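CDNA FLJ56608, highly similar to Homo sapiens chloride channel, calcium activated, family member 1 (CLCA1), mRNA (Homo sapiens, PDB 6PYO) may take part in calcium-activated chloride conductance and probably acts as a secreted metalloprotease, represented here by its calcium-bound von Willebrand factor A domain. Local coordinates at residues Gln145-Glu148 with Glu149-Lys152. Numbering follows the deposited sequence.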
ATOM      1  N   GLN A 145      -2.241  -2.107  17.072  1.00 59.66           N
ATOM      2  CA  GLN A 145      -3.689  -2.329  16.888  1.00 62.79           C
ATOM      3  C   GLN A 145      -4.315  -1.370  15.865  1.00 51.67           C
ATOM      4  O   GLN A 145      -5.273  -1.738  15.160  1.00 55.67           O
ATOM      5  CB  GLN A 145      -4.405  -2.192  18.242  1.00 65.01           C
ATOM      6  CG  GLN A 145      -5.941  -2.152  18.183  1.00 75.46           C
ATOM      7  CD  GLN A 145      -6.584  -3.481  17.788  1.00 85.53           C
ATOM      8  OE1 GLN A 145      -5.951  -4.534  17.816  1.00 95.62           O
ATOM      9  NE2 GLN A 145      -7.862  -3.426  17.415  1.00 92.08           N
ATOM     10  N   GLU A 146      -3.742  -0.180  15.709  1.00 52.81           N
ATOM     11  CA  GLU A 146      -4.216   0.773  14.710  1.00 56.25           C
ATOM     12  C   GLU A 146      -4.131   0.261  13.259  1.00 51.77           C
ATOM     13  O   GLU A 146      -4.879   0.757  12.417  1.00 50.04           O
ATOM     14  CB  GLU A 146      -3.435   2.083  14.864  1.00 51.37           C
ATOM     15  CG  GLU A 146      -3.831   2.918  16.079  1.00 60.63           C
ATOM     16  CD  GLU A 146      -3.031   2.580  17.333  1.00 62.72           C
ATOM     17  OE1 GLU A 146      -2.396   1.504  17.383  1.00 56.01           O
ATOM     18  OE2 GLU A 146      -3.032   3.405  18.269  1.00 80.79           O
ATOM     19  N   LEU A 147      -3.281  -0.730  12.959  1.00 53.16           N
ATOM     20  CA  LEU A 147      -3.216  -1.323  11.620  1.00 48.04           C
ATOM     21  C   LEU A 147      -4.533  -2.013  11.272  1.00 47.47           C
ATOM     22  O   LEU A 147      -5.209  -1.671  10.279  1.00 43.36           O
ATOM     23  CB  LEU A 147      -2.042  -2.313  11.577  1.00 43.07           C
ATOM     24  CG  LEU A 147      -1.721  -2.949  10.227  1.00 44.10           C
ATOM     25  CD1 LEU A 147      -1.317  -1.807   9.313  1.00 33.63           C
ATOM     26  CD2 LEU A 147      -0.709  -4.049  10.221  1.00 40.57           C
ATOM     27  N   GLU A 148      -4.918  -2.988  12.113  1.00 53.18           N
ATOM     28  CA  GLU A 148      -6.253  -3.575  12.032  1.00 48.94           C
ATOM     29  C   GLU A 148      -7.304  -2.484  11.940  1.00 50.19           C
ATOM     30  O   GLU A 148      -8.194  -2.537  11.089  1.00 47.44           O
ATOM     31  CB  GLU A 148      -6.529  -4.479  13.241  1.00 63.06           C
ATOM     32  CG  GLU A 148      -8.015  -4.896  13.390  1.00 91.17           C
ATOM     33  CD  GLU A 148      -8.312  -5.749  14.641  1.00 83.00           C
ATOM     34  OE1 GLU A 148      -8.123  -6.992  14.588  1.00 84.23           O
ATOM     35  OE2 GLU A 148      -8.742  -5.176  15.675  1.00 84.69           O
ATOM     36  N   GLU A 149      -7.229  -1.482  12.812  1.00 46.35           N
ATOM     37  CA  GLU A 149      -8.287  -0.476  12.780  1.00 50.74           C
ATOM     38  C   GLU A 149      -8.324   0.280  11.458  1.00 51.95           C
ATOM     39  O   GLU A 149      -9.396   0.722  11.030  1.00 49.26           O
ATOM     40  CB  GLU A 149      -8.155   0.496  13.954  1.00 53.01           C
ATOM     41  CG  GLU A 149      -8.488  -0.151  15.331  1.00 67.66           C
ATOM     42  CD  GLU A 149      -9.877  -0.790  15.405  1.00 93.64           C
ATOM     43  OE1 GLU A 149     -10.870  -0.110  15.062  1.00 85.58           O
ATOM     44  OE2 GLU A 149      -9.973  -1.977  15.804  1.00 93.87           O
ATOM     45  N   LEU A 150      -7.175   0.459  10.798  1.00 45.88           N
ATOM     46  CA  LEU A 150      -7.195   1.030   9.457  1.00 46.46           C
ATOM     47  C   LEU A 150      -8.110   0.223   8.546  1.00 44.41           C
ATOM     48  O   LEU A 150      -8.925   0.784   7.805  1.00 37.00           O
ATOM     49  CB  LEU A 150      -5.788   1.068   8.855  1.00 45.44           C
ATOM     50  CG  LEU A 150      -4.850   2.162   9.330  1.00 45.61           C
ATOM     51  CD1 LEU A 150      -3.466   1.972   8.694  1.00 45.90           C
ATOM     52  CD2 LEU A 150      -5.387   3.542   9.003  1.00 47.55           C
ATOM     53  N   SER A 151      -7.949  -1.107   8.564  1.00 34.23           N
ATOM     54  CA  SER A 151      -8.834  -1.948   7.764  1.00 44.07           C
ATOM     55  C   SER A 151     -10.297  -1.861   8.230  1.00 49.18           C
ATOM     56  O   SER A 151     -11.220  -1.644   7.423  1.00 41.81           O
ATOM     57  CB  SER A 151      -8.368  -3.402   7.816  1.00 52.97           C
ATOM     58  OG  SER A 151      -7.169  -3.567   7.099  1.00 50.42           O
ATOM     59  N   LYS A 152     -10.535  -2.069   9.522  1.00 45.13           N
ATOM     60  CA  LYS A 152     -11.907  -2.134  10.016  1.00 49.13           C
ATOM     61  C   LYS A 152     -12.693  -0.876   9.678  1.00 43.13           C
ATOM     62  O   LYS A 152     -13.874  -0.956   9.318  1.00 52.10           O
ATOM     63  CB  LYS A 152     -11.910  -2.376  11.524  1.00 53.79           C
ATOM     64  CG  LYS A 152     -11.627  -3.819  11.877  1.00 58.46           C
ATOM     65  CD  LYS A 152     -11.867  -4.111  13.350  1.00 74.79           C
ATOM     66  CE  LYS A 152     -12.389  -5.544  13.532  1.00 90.20           C
ATOM     67  NZ  LYS A 152     -11.598  -6.543  12.746  1.00 96.22           N
TER
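Glu148 and Lys152 pair one turn apart along helix 145-152, the helix of the beta-alpha-beta unit that links strands 133-138 and 158-159 in this Rossmann-like von Willebrand factor A domain. From its CB, which lies beside the peptide to Glu149, the Glu148 chain runs out almost straight, with CG anti to the backbone N (chi1 168°) and CD continuing the line. Glu148 CG meets the CD methylene of Lys152 at 3.9 Å, and the aliphatic parts lie against each other as well as the charged ends. Lys152 NZ sits over the face of the Glu148 carboxylate, 4.0 Å from OE1, a long salt bridge. From the opposite face Gln145 NE2 gives Glu148 OE2 a hydrogen bond of 2.6 Å. Gln145 NE2 also reaches Glu149 OE2, though this bond is weak, with an N-H...O angle of 123°. The Gln145 amide thus bridges two carboxylates, and together with the nearby lysine it probably eases their mutual repulsion, since Glu148 OE2 and Glu149 OE2 lie 3.4 Å apart. Replacing Glu148 by an alanine is likely to leave Lys152 NZ without this nearby negative charge and Gln145 NE2 without its shorter bond, keeping only the weak one to Glu149. Lys152 NZ has a further partner in Gln158 OE1. On the buried side, Leu147 and Leu150 pack against Leu111 of strand 108-113, and Ser151 OG is hydrogen-bonded to Thr136 OG1 and Ile134 O of strand 133-138. Four successive i to i+4 backbone bonds hold this helical segment together; the last, from Lys152 N to Glu148 O, measures 2.9 Å and is nearly straight at 170°.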